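PDB 3OJO: Cap5O from Staphylococcus aureus, which acts as a UDP-N-acetyl-mannosamine dehydrogenase in capsular polysaccharide biosynthesis, with NAD as its cofactor. Local coordinates for residues L24-S27 and I28-K32; I42-Q45 and T46-K49; I204-D207 and A208-E212; S214-M217 and E218-Y221; S385-K388 and N389-D392. All blocks are in the same frame, centred on the assembly; numbering follows the deposited sequence.

Overall arrangement
All five contacts are local and follow one another along the chain. Interactions 1 and 2 belong to the NAD-binding domain, their centres about 17 Å apart: helix 23-32 follows the glycine-rich turn, with the Pro25 side chain about 7 Å from NAD, while 42-49 adjoins its adenosine end. Interactions 3 and 4 share helix 208-238, with centres about 13 Å apart, and both touch the second subunit. Interaction 3 starts that helix. Interaction 4 contributes Glu218 and Asn219 to a pocket holding pyridine-2,6-dicarboxylic acid, and the Asn219 side chain lies about 7 Å from NAD. Interaction 5 belongs to the UDP-binding domain, its centre about 33 Å from that of interaction 4 and away from the known sites.

Interaction 1 (L24-S27 and I28-K32); sequences LPTS and IMFAK
Leu24 and Ile28 stand one turn apart on helix 23-32, joined by a backbone hydrogen bond from Ile28 N to Leu24 O of 3.0 Å, nearly straight at 167°. The same i to i+4 pattern repeats from Met29 N to Pro25 O, from Phe30 N to Thr26 O and from Ala31 N to Ser27 O, so this is regular alpha helix. Two pairs of side chains meet along it. In the first, Leu24 and Ile28 cross obliquely, and Leu24 CG rests 3.8 Å from Ile28 CD1. Leu24 holds CG anti to its amide nitrogen (chi1 -179°), which brings the end of the side chain nearer to the next turn than its CB bond would suggest. Both are buried, Leu24 against Ser56 and Ile28 against Val65, Tyr66 and Leu75. In the second, Thr26 and Phe30 run alongside one another. The methyl CG2 of Thr26 meets the Phe30 ring at its edge, in the ring plane, 3.6 Å from CE2, while Thr26 O also lies near that plane, 3.2 Å from CD2. Phe198 makes an edge-to-face contact with the same ring, and Met29, bent at its second and third torsions, leads away to Leu170, Leu173 and Val174 of helix 169-175. The two hydroxyls are bonded back into the preceding turn, Thr26 OG1 to Ile22 O and Ser27 OG to Gly23 O. This is the first helix of a Rossmann beta-alpha-beta unit, between strands 13-17 and 36-40, directly after the glycine-rich turn that meets NAD.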
# COMPACT_ATOMS: atom_id res chain seq x y z
N LEU B 24 21.15 -0.74 25.76
CA LEU B 24 21.43 0.01 26.98
C LEU B 24 20.16 0.31 27.80
O LEU B 24 20.12 -0.12 28.95
CB LEU B 24 22.28 1.28 26.73
CG LEU B 24 22.65 2.11 27.96
CD1 LEU B 24 23.51 1.30 28.94
CD2 LEU B 24 23.31 3.41 27.56
N PRO B 25 19.10 0.96 27.24
CA PRO B 25 17.87 1.17 28.04
C PRO B 25 17.24 -0.12 28.56
O PRO B 25 16.76 -0.13 29.70
CB PRO B 25 16.95 1.89 27.05
CG PRO B 25 17.88 2.57 26.11
CD PRO B 25 18.94 1.55 25.90
N THR B 26 17.27 -1.21 27.75
CA THR B 26 16.77 -2.54 28.12
C THR B 26 17.55 -3.09 29.33
O THR B 26 16.91 -3.59 30.26
CB THR B 26 16.79 -3.47 26.89
OG1 THR B 26 15.94 -2.92 25.87
CG2 THR B 26 16.39 -4.90 27.21
N SER B 27 18.89 -3.02 29.32
CA SER B 27 19.73 -3.45 30.45
C SER B 27 19.35 -2.64 31.69
O SER B 27 19.15 -3.20 32.75
CB SER B 27 21.20 -3.20 30.15
OG SER B 27 21.56 -3.78 28.91
N ILE B 28 19.23 -1.31 31.51
CA ILE B 28 18.87 -0.37 32.57
C ILE B 28 17.50 -0.74 33.18
O ILE B 28 17.36 -0.77 34.40
CB ILE B 28 19.01 1.12 32.08
CG1 ILE B 28 20.50 1.52 32.01
CG2 ILE B 28 18.21 2.12 32.95
CD1 ILE B 28 20.79 2.83 31.21
N MET B 29 16.53 -1.08 32.32
CA MET B 29 15.17 -1.45 32.68
C MET B 29 15.05 -2.72 33.54
O MET B 29 14.36 -2.70 34.56
CB MET B 29 14.30 -1.55 31.42
CG MET B 29 12.82 -1.55 31.73
SD MET B 29 12.26 -0.24 32.86
CE MET B 29 11.77 0.94 31.76
N PHE B 30 15.72 -3.83 33.15
CA PHE B 30 15.68 -5.07 33.92
C PHE B 30 16.39 -4.91 35.28
O PHE B 30 15.89 -5.44 36.28
CB PHE B 30 16.32 -6.21 33.13
CG PHE B 30 15.45 -6.81 32.04
CD1 PHE B 30 14.48 -7.76 32.34
CD2 PHE B 30 15.69 -6.50 30.71
CE1 PHE B 30 13.73 -8.37 31.32
CE2 PHE B 30 14.95 -7.12 29.69
CZ PHE B 30 13.97 -8.04 30.01
N ALA B 31 17.52 -4.16 35.30
CA ALA B 31 18.31 -3.88 36.50
C ALA B 31 17.54 -3.00 37.48
O ALA B 31 17.69 -3.17 38.70
CB ALA B 31 19.62 -3.21 36.11
N LYS B 32 16.68 -2.10 36.96
CA LYS B 32 15.79 -1.20 37.72
C LYS B 32 14.75 -2.03 38.50
O LYS B 32 14.22 -1.56 39.50
CB LYS B 32 15.08 -0.24 36.74
CG LYS B 32 14.38 0.95 37.39
CD LYS B 32 13.43 1.64 36.42
CE LYS B 32 12.56 2.67 37.12
NZ LYS B 32 13.29 3.94 37.37

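Interaction 2 (I42-Q45 and T46-K49); sequences INQQ and TIDK. With NAD (nicotinamide-adenine-dinucleotide), chain J.
Asn43 caps helix 44-51 and, with Ile42, lines the NAD pocket; Thr46, one turn on, joins it through a water. As the N-cap residue, Asn43 accepts with its OD1 from Gln45 N at 3.1 Å, a weak bond at 132°, while its carbonyl oxygen receives Ile47 N in the carbonyl plane. The side chains of Asn43 and Thr46 cross at about a right angle, with Asn43 ND2 and Thr46 OG1 3.7 Å apart. A water bridges them. It lies 2.6 Å from Thr46 OG1, accepts weakly from Asn43 ND2, and is 2.7 Å from O3B of the adenosine ribose, so the cap reaches the cofactor through one solvent molecule. Thr46 keeps OG1 anti to its carbonyl carbon (chi1 -72°), which turns the hydroxyl toward the water. Before the cap, Ile42 lies against the adenine, with CG1 3.6 Å from NAD C5A and CD1 3.7 Å from NAD N7A. One turn along, Gln44 and Asp48 are joined by a backbone bond of 2.7 Å from Asp48 N to Gln44 O. Their side chains slant past each other, amide and carboxylate planes 31° apart, without a bond between Gln44 OE1 and Asp48 OD1. Asp41, just after strand 36-40, ties cap and cofactor together: its OD1 accepts from Asn43 N and its OD2 is hydrogen-bonded to NAD. Helix 44-51 thus leaves the end of this strand beside the ribose, with Thr46 packed on Ser56, Gln44 on Thr79 beyond strand 75-78, and Ile47 on both Asp41 and Thr79.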
# COMPACT_ATOMS: atom_id res chain seq x y z
N ILE B 42 31.20 -4.70 22.25
CA ILE B 42 32.54 -4.83 21.67
C ILE B 42 33.26 -3.48 21.55
O ILE B 42 34.47 -3.47 21.37
CB ILE B 42 32.55 -5.64 20.34
CG1 ILE B 42 31.51 -5.12 19.34
CG2 ILE B 42 32.36 -7.14 20.61
CD1 ILE B 42 31.84 -5.33 17.89
N ASN B 43 32.51 -2.35 21.65
CA ASN B 43 33.11 -1.02 21.58
C ASN B 43 33.66 -0.61 22.96
O ASN B 43 32.89 -0.38 23.90
CB ASN B 43 32.13 0.02 21.03
CG ASN B 43 32.78 1.33 20.61
OD1 ASN B 43 33.90 1.65 20.97
ND2 ASN B 43 32.09 2.13 19.82
N GLN B 44 35.00 -0.53 23.09
CA GLN B 44 35.69 -0.17 24.33
C GLN B 44 35.36 1.27 24.74
O GLN B 44 35.22 1.54 25.93
CB GLN B 44 37.20 -0.36 24.19
CG GLN B 44 37.98 -0.38 25.52
CD GLN B 44 37.85 -1.71 26.23
OE1 GLN B 44 37.28 -1.79 27.31
NE2 GLN B 44 38.32 -2.79 25.62
N GLN B 45 35.22 2.18 23.76
CA GLN B 45 34.85 3.58 23.99
C GLN B 45 33.52 3.66 24.74
O GLN B 45 33.41 4.40 25.72
CB GLN B 45 34.80 4.34 22.65
CG GLN B 45 34.33 5.80 22.72
CD GLN B 45 34.71 6.57 21.46
OE1 GLN B 45 35.36 7.63 21.52
NE2 GLN B 45 34.38 6.03 20.29
N THR B 46 32.54 2.84 24.32
CA THR B 46 31.21 2.68 24.91
C THR B 46 31.34 2.17 26.36
O THR B 46 30.75 2.77 27.26
CB THR B 46 30.33 1.78 23.99
OG1 THR B 46 30.00 2.53 22.83
CG2 THR B 46 29.04 1.28 24.67
N ILE B 47 32.12 1.08 26.56
CA ILE B 47 32.38 0.44 27.85
C ILE B 47 33.09 1.41 28.84
O ILE B 47 32.71 1.48 30.01
CB ILE B 47 33.13 -0.90 27.67
CG1 ILE B 47 32.31 -1.93 26.84
CG2 ILE B 47 33.62 -1.50 29.02
CD1 ILE B 47 30.92 -2.47 27.47
N ASP B 48 34.08 2.18 28.34
CA ASP B 48 34.82 3.16 29.15
C ASP B 48 33.89 4.26 29.63
O ASP B 48 33.92 4.59 30.81
CB ASP B 48 36.01 3.76 28.36
CG ASP B 48 37.16 2.80 28.08
OD1 ASP B 48 37.15 1.67 28.63
OD2 ASP B 48 38.05 3.17 27.28
N LYS B 49 33.03 4.77 28.74
CA LYS B 49 32.01 5.78 29.04
C LYS B 49 31.08 5.25 30.14
O LYS B 49 30.89 5.91 31.16
CB LYS B 49 31.22 6.12 27.76
CG LYS B 49 30.39 7.41 27.85
CD LYS B 49 30.61 8.32 26.64
CE LYS B 49 29.50 9.35 26.46
NZ LYS B 49 29.53 10.43 27.50
PA NAD J . 23.17 0.72 17.88
O1A NAD J . 24.17 0.86 16.81
O2A NAD J . 22.84 2.01 18.51
O5B NAD J . 23.75 -0.29 18.99
C5B NAD J . 24.40 -1.49 18.64
C4B NAD J . 25.48 -1.73 19.67
O4B NAD J . 25.84 -3.10 19.65
C3B NAD J . 26.75 -0.90 19.41
O3B NAD J . 27.17 -0.31 20.63
C2B NAD J . 27.76 -1.97 19.01
O2B NAD J . 29.09 -1.65 19.37
C1B NAD J . 27.25 -3.20 19.74
N9A NAD J . 27.72 -4.43 19.09
C8A NAD J . 27.82 -4.65 17.74
N7A NAD J . 28.17 -5.94 17.53
C5A NAD J . 28.30 -6.54 18.74
C6A NAD J . 28.67 -7.83 19.11
N6A NAD J . 28.94 -8.72 18.14
N1A NAD J . 28.72 -8.17 20.46
C2A NAD J . 28.40 -7.24 21.43
N3A NAD J . 28.04 -5.96 21.06
C4A NAD J . 28.00 -5.61 19.74
O3 NAD J . 21.86 -0.03 17.27
PN NAD J . 20.40 0.05 17.93
O1N NAD J . 19.77 1.31 17.47
O2N NAD J . 20.49 -0.26 19.38
O5D NAD J . 19.63 -1.12 17.19
C5D NAD J . 20.21 -2.39 17.01
C4D NAD J . 19.31 -3.18 16.06
O4D NAD J . 18.01 -3.32 16.63
C3D NAD J . 19.03 -2.47 14.74
O3D NAD J . 20.08 -2.48 13.79
C2D NAD J . 17.82 -3.26 14.28
O2D NAD J . 18.23 -4.57 13.99
C1D NAD J . 17.05 -3.36 15.58
N1N NAD J . 16.09 -2.23 15.61
C2N NAD J . 16.38 -1.04 16.25
C3N NAD J . 15.45 0.01 16.21
C7N NAD J . 15.53 1.13 17.22
O7N NAD J . 14.33 1.52 17.86
N7N NAD J . 16.70 1.73 17.47
C4N NAD J . 14.25 -0.14 15.50
C5N NAD J . 13.98 -1.33 14.83
C6N NAD J . 14.92 -2.36 14.89
O HOH W 1 28.82 1.88 20.61

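Interaction 3 (I204-D207 and A208-E212); sequences IETD and ARTAE
Asp207 and Thr210 cross at about a right angle where strand 203-207 gives way to helix 208-238, and the hydroxyl of Thr210 meets the carboxylate. Thr210 OG1 donates to Asp207 OD1 at 2.6 Å, reaching that oxygen nearly in line with its C-O bond. Thr210 N adds a weak bond to the same OD1 at 3.3 Å, the capping bond of an aspartate at the N-cap. The torsions bring this about: Asp207 CG lies between its own amide nitrogen and carbonyl carbon (chi1 66°), which folds the carboxylate over the first turn. The backbone oxygen of Asp207 accepts from Ala211 N at 3.2 Å. Arg209 approaches the other carboxylate oxygen at a slant, the carboxylate and guanidinium planes only 18° apart. Its aliphatic part is nearer than its charge, since Arg209 CG is 3.4 Å from Asp207 OD2, whereas Arg209 NE makes a long salt bridge at 3.8 Å. The stronger partner of that guanidinium is the backbone oxygen of Asn240 in the second subunit, which receives NH1. Thr206 slants across Thr210 from the strand, its OG1 3.2 Å from Thr210 CB, and packs on Met249 of the second subunit, while Thr210 touches Val246 there. The strand and helix segments make an angle of 110°, so the chain turns sharply at Asp207. With hydroxyl and amide directed to one oxygen and Arg209 beside the other, the carboxylate is held over the helix start, and its negative charge probably interacts favourably with the helix dipole.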
# COMPACT_ATOMS: atom_id res chain seq x y z
N ILE B 204 1.68 -10.42 22.83
CA ILE B 204 1.11 -11.18 21.74
C ILE B 204 1.97 -12.44 21.56
O ILE B 204 3.19 -12.34 21.40
CB ILE B 204 0.95 -10.32 20.43
CG1 ILE B 204 -0.04 -9.15 20.62
CG2 ILE B 204 0.47 -11.15 19.27
CD1 ILE B 204 0.51 -7.92 21.22
N GLU B 205 1.33 -13.60 21.68
CA GLU B 205 1.97 -14.90 21.57
C GLU B 205 1.85 -15.41 20.16
O GLU B 205 0.75 -15.47 19.62
CB GLU B 205 1.35 -15.91 22.53
CG GLU B 205 1.48 -15.54 24.00
CD GLU B 205 0.72 -16.46 24.93
OE1 GLU B 205 0.56 -17.65 24.58
OE2 GLU B 205 0.28 -15.98 26.00
N THR B 206 2.99 -15.82 19.59
CA THR B 206 3.06 -16.36 18.23
C THR B 206 4.35 -17.14 18.06
O THR B 206 5.14 -17.18 18.99
CB THR B 206 2.84 -15.25 17.17
OG1 THR B 206 2.91 -15.86 15.89
CG2 THR B 206 3.85 -14.10 17.25
N ASP B 207 4.57 -17.75 16.89
CA ASP B 207 5.82 -18.44 16.63
C ASP B 207 6.85 -17.45 16.01
O ASP B 207 6.47 -16.40 15.48
CB ASP B 207 5.62 -19.72 15.79
CG ASP B 207 5.13 -19.52 14.37
OD1 ASP B 207 4.77 -18.36 14.02
OD2 ASP B 207 5.17 -20.49 13.58
N ALA B 208 8.14 -17.79 16.13
CA ALA B 208 9.26 -16.99 15.68
C ALA B 208 9.15 -16.50 14.22
O ALA B 208 9.34 -15.31 13.99
CB ALA B 208 10.57 -17.73 15.91
N ARG B 209 8.77 -17.38 13.28
CA ARG B 209 8.60 -17.03 11.87
C ARG B 209 7.52 -15.96 11.63
O ARG B 209 7.71 -15.11 10.76
CB ARG B 209 8.41 -18.29 10.99
CG ARG B 209 7.05 -19.03 11.16
CD ARG B 209 7.02 -20.33 10.38
NE ARG B 209 7.87 -21.36 10.99
CZ ARG B 209 8.34 -22.43 10.36
NH1 ARG B 209 8.02 -22.66 9.10
NH2 ARG B 209 9.12 -23.29 10.99
N THR B 210 6.41 -15.98 12.40
CA THR B 210 5.32 -15.02 12.30
C THR B 210 5.77 -13.66 12.83
O THR B 210 5.44 -12.64 12.22
CB THR B 210 4.04 -15.56 12.96
OG1 THR B 210 3.66 -16.76 12.29
CG2 THR B 210 2.86 -14.56 12.91
N ALA B 211 6.54 -13.65 13.93
CA ALA B 211 7.10 -12.45 14.54
C ALA B 211 8.09 -11.76 13.58
O ALA B 211 8.10 -10.52 13.48
CB ALA B 211 7.82 -12.82 15.85
N GLU B 212 8.95 -12.57 12.92
CA GLU B 212 9.92 -12.07 11.97
C GLU B 212 9.20 -11.42 10.75
O GLU B 212 9.43 -10.26 10.47
CB GLU B 212 10.88 -13.18 11.51
CG GLU B 212 11.70 -13.82 12.61
CD GLU B 212 12.39 -15.13 12.26
OE1 GLU B 212 11.82 -15.93 11.49
OE2 GLU B 212 13.49 -15.37 12.81

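Interaction 4 (S214-M217 and E218-Y221); sequences SKLM and ENTY. With PDC (pyridine-2,6-dicarboxylic acid), chain L.
Glu218 presents its carboxylate to the aliphatic end of Lys215, which comes up to one side of the carboxylate plane: Lys215 CD is 3.4 Å from Glu218 OE2 and CE 3.4 Å from OE1. The lysine chain follows the glutamate in the same direction, but Lys215 NZ stops 4.3 Å from Glu218 OE2, beyond a salt bridge. Arg163 makes that bridge instead. Glu218 O meets the pyridine of pyridine-2,6-dicarboxylic acid at C4, near the ring plane, 3.2 Å away; Asn219 OD1 comes to C5 from out of the plane, at 3.4 Å. Asn219 CG, anti to its carbonyl carbon (chi1 -72°), allows ND2 to bond to Cys269 O. Further round the helix, Leu216 O takes two donors from opposite faces of its carbonyl plane, Thr220 OG1 at 2.7 Å and Thr220 N at 3.0 Å; the hydroxyl is also bonded to Ala271 N. The Tyr221 side chain runs to the subunit interface, its OH bonded to Tyr221 and Asn257 of the second subunit. Since Arg163 NH1 is bonded to the ligand as well as paired with Glu218, the glutamate carboxylate probably helps to hold that arginine in place at the pocket.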
# COMPACT_ATOMS: atom_id res chain seq x y z
N SER B 214 6.04 -10.50 10.18
CA SER B 214 5.16 -9.42 10.56
C SER B 214 5.87 -8.07 10.61
O SER B 214 5.35 -7.06 10.13
CB SER B 214 4.49 -9.75 11.90
OG SER B 214 4.16 -8.59 12.65
N LYS B 215 7.03 -8.04 11.24
CA LYS B 215 7.76 -6.79 11.43
C LYS B 215 8.34 -6.25 10.15
O LYS B 215 8.41 -5.05 9.93
CB LYS B 215 8.79 -6.92 12.57
CG LYS B 215 8.12 -6.76 13.92
CD LYS B 215 7.58 -5.33 14.17
CE LYS B 215 6.46 -5.30 15.18
NZ LYS B 215 6.86 -4.60 16.43
N LEU B 216 8.69 -7.17 9.28
CA LEU B 216 9.24 -6.88 7.99
C LEU B 216 8.17 -6.49 6.98
O LEU B 216 8.45 -5.65 6.11
CB LEU B 216 10.15 -8.02 7.53
CG LEU B 216 11.45 -8.22 8.38
CD1 LEU B 216 12.46 -9.08 7.66
CD2 LEU B 216 12.11 -6.87 8.74
N MET B 217 6.94 -7.07 7.10
CA MET B 217 5.76 -6.73 6.32
C MET B 217 5.31 -5.29 6.60
O MET B 217 4.79 -4.63 5.71
CB MET B 217 4.62 -7.68 6.62
CG MET B 217 4.55 -8.81 5.67
SD MET B 217 3.16 -9.96 5.93
CE MET B 217 1.85 -8.86 6.33
N GLU B 218 5.49 -4.82 7.85
CA GLU B 218 5.20 -3.46 8.30
C GLU B 218 6.10 -2.50 7.52
O GLU B 218 5.62 -1.53 6.93
CB GLU B 218 5.48 -3.31 9.81
CG GLU B 218 4.40 -3.89 10.72
CD GLU B 218 4.68 -3.82 12.22
OE1 GLU B 218 3.97 -4.51 12.99
OE2 GLU B 218 5.60 -3.08 12.62
N ASN B 219 7.41 -2.83 7.45
CA ASN B 219 8.42 -2.06 6.76
C ASN B 219 8.18 -2.01 5.25
O ASN B 219 8.43 -0.97 4.63
CB ASN B 219 9.80 -2.64 7.06
CG ASN B 219 10.29 -2.37 8.46
OD1 ASN B 219 9.60 -1.78 9.29
ND2 ASN B 219 11.52 -2.81 8.77
N THR B 220 7.74 -3.13 4.68
CA THR B 220 7.43 -3.38 3.28
C THR B 220 6.17 -2.64 2.82
O THR B 220 6.20 -2.00 1.76
CB THR B 220 7.37 -4.88 3.06
OG1 THR B 220 8.66 -5.42 3.39
CG2 THR B 220 7.02 -5.25 1.66
N TYR B 221 5.07 -2.72 3.61
CA TYR B 221 3.85 -1.99 3.30
C TYR B 221 4.19 -0.52 3.19
O TYR B 221 3.76 0.15 2.27
CB TYR B 221 2.76 -2.19 4.38
CG TYR B 221 1.58 -1.26 4.23
CD1 TYR B 221 0.55 -1.55 3.34
CD2 TYR B 221 1.50 -0.08 4.96
CE1 TYR B 221 -0.54 -0.68 3.19
CE2 TYR B 221 0.42 0.79 4.82
CZ TYR B 221 -0.59 0.49 3.92
OH TYR B 221 -1.64 1.36 3.78
N1 PDC L . 6.76 2.31 11.12
C2 PDC L . 5.78 2.74 10.33
C3 PDC L . 5.27 1.84 9.39
C4 PDC L . 5.90 0.56 9.33
C5 PDC L . 6.94 0.21 10.21
C6 PDC L . 7.33 1.15 11.13
C7 PDC L . 5.30 4.14 10.56
O1 PDC L . 4.38 4.61 9.91
O2 PDC L . 5.92 4.87 11.54
C8 PDC L . 8.37 0.98 12.16
O3 PDC L . 8.98 -0.08 12.31
O4 PDC L . 8.62 2.04 12.95

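Interaction 5 (S385-K388 and N389-D392); sequences SEFK and NLSD
Phe387 and Leu390 meet in the loop between strands 377-380 and 402-405 of the UDP-binding domain, whose five-stranded parallel sheet carries the Rossmann-like fold. Residues 385-388 coil as in a helix but lack its regular bonding, although Lys388 N donates to Ser385 O at 3.1 Å. From Asn389 the chain extends, with phi/psi of Leu390 at -117/126°, and the change of course carries Leu390 alongside Phe387. Both side chains have CG anti to the carbonyl carbon, and the two extend together. The Phe387 ring is met obliquely by one methyl only, Leu390 CD1, 4.2 Å from Phe387 CD2. Leu390 is otherwise turned back onto the preceding backbone: its nearly straight second torsion (chi2 176°) sets CD1 3.6 Å from Phe387 O, and CG is equally near that oxygen. These are van der Waals contacts of leucine carbons with a backbone carbonyl oxygen, and the backbone oxygen of Leu390 is hydrogen-bonded to Ser412 OG. Phe387 also meets the rings of Phe321 and His384, so it links this loop to the strand 317-321 side of the domain. Glu386 bends at its second torsion to bring OE1 to His358 NE2, and Ser385 OG is bonded to Asp328 OD1. Lys388 stretches out beyond CG and leads away, leaving its CB near Asn389 ND2. The second leucine methyl, Leu390 CD2, ends 3.5 Å from Glu386 O.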
# COMPACT_ATOMS: atom_id res chain seq x y z
N SER B 385 11.46 19.43 13.44
CA SER B 385 10.47 20.31 14.10
C SER B 385 10.79 21.79 13.92
O SER B 385 9.88 22.59 13.69
CB SER B 385 10.39 19.98 15.58
OG SER B 385 9.68 18.76 15.77
N GLU B 386 12.10 22.13 13.96
CA GLU B 386 12.63 23.49 13.79
C GLU B 386 12.25 24.10 12.46
O GLU B 386 12.08 25.32 12.38
CB GLU B 386 14.17 23.48 13.93
CG GLU B 386 14.66 23.02 15.29
CD GLU B 386 15.04 21.55 15.42
OE1 GLU B 386 14.25 20.69 14.97
OE2 GLU B 386 16.11 21.28 16.01
N PHE B 387 12.10 23.27 11.42
CA PHE B 387 11.77 23.69 10.06
C PHE B 387 10.29 24.03 9.83
O PHE B 387 9.95 24.61 8.80
CB PHE B 387 12.26 22.64 9.04
CG PHE B 387 13.75 22.35 8.99
CD1 PHE B 387 14.23 21.20 8.36
CD2 PHE B 387 14.68 23.25 9.52
CE1 PHE B 387 15.61 20.95 8.28
CE2 PHE B 387 16.05 22.99 9.44
CZ PHE B 387 16.51 21.85 8.82
N LYS B 388 9.42 23.70 10.80
CA LYS B 388 7.97 23.94 10.71
C LYS B 388 7.64 25.43 10.75
O LYS B 388 6.99 25.94 9.85
CB LYS B 388 7.20 23.15 11.80
CG LYS B 388 7.34 21.64 11.66
CD LYS B 388 6.76 20.88 12.83
CE LYS B 388 6.96 19.39 12.66
NZ LYS B 388 6.29 18.61 13.74
N ASN B 389 8.23 26.12 11.75
CA ASN B 389 8.04 27.53 12.04
C ASN B 389 9.24 28.38 11.61
O ASN B 389 10.03 28.83 12.46
CB ASN B 389 7.70 27.70 13.51
CG ASN B 389 6.52 26.85 13.95
OD1 ASN B 389 5.35 27.16 13.67
ND2 ASN B 389 6.81 25.74 14.64
N LEU B 390 9.38 28.59 10.28
CA LEU B 390 10.44 29.40 9.68
C LEU B 390 9.81 30.60 8.96
O LEU B 390 8.92 30.42 8.13
CB LEU B 390 11.31 28.59 8.67
CG LEU B 390 12.15 27.39 9.17
CD1 LEU B 390 12.82 26.69 8.01
CD2 LEU B 390 13.22 27.81 10.17
N SER B 391 10.26 31.82 9.29
CA SER B 391 9.77 33.07 8.69
C SER B 391 10.77 33.58 7.64
O SER B 391 11.85 33.01 7.52
CB SER B 391 9.55 34.13 9.77
OG SER B 391 8.76 35.20 9.28
N ASP B 392 10.42 34.66 6.90
CA ASP B 392 11.26 35.28 5.86
C ASP B 392 12.58 35.84 6.43
O ASP B 392 13.57 35.97 5.70
CB ASP B 392 10.48 36.41 5.12
CG ASP B 392 9.08 36.06 4.64
OD1 ASP B 392 8.71 36.48 3.53
OD2 ASP B 392 8.32 35.44 5.43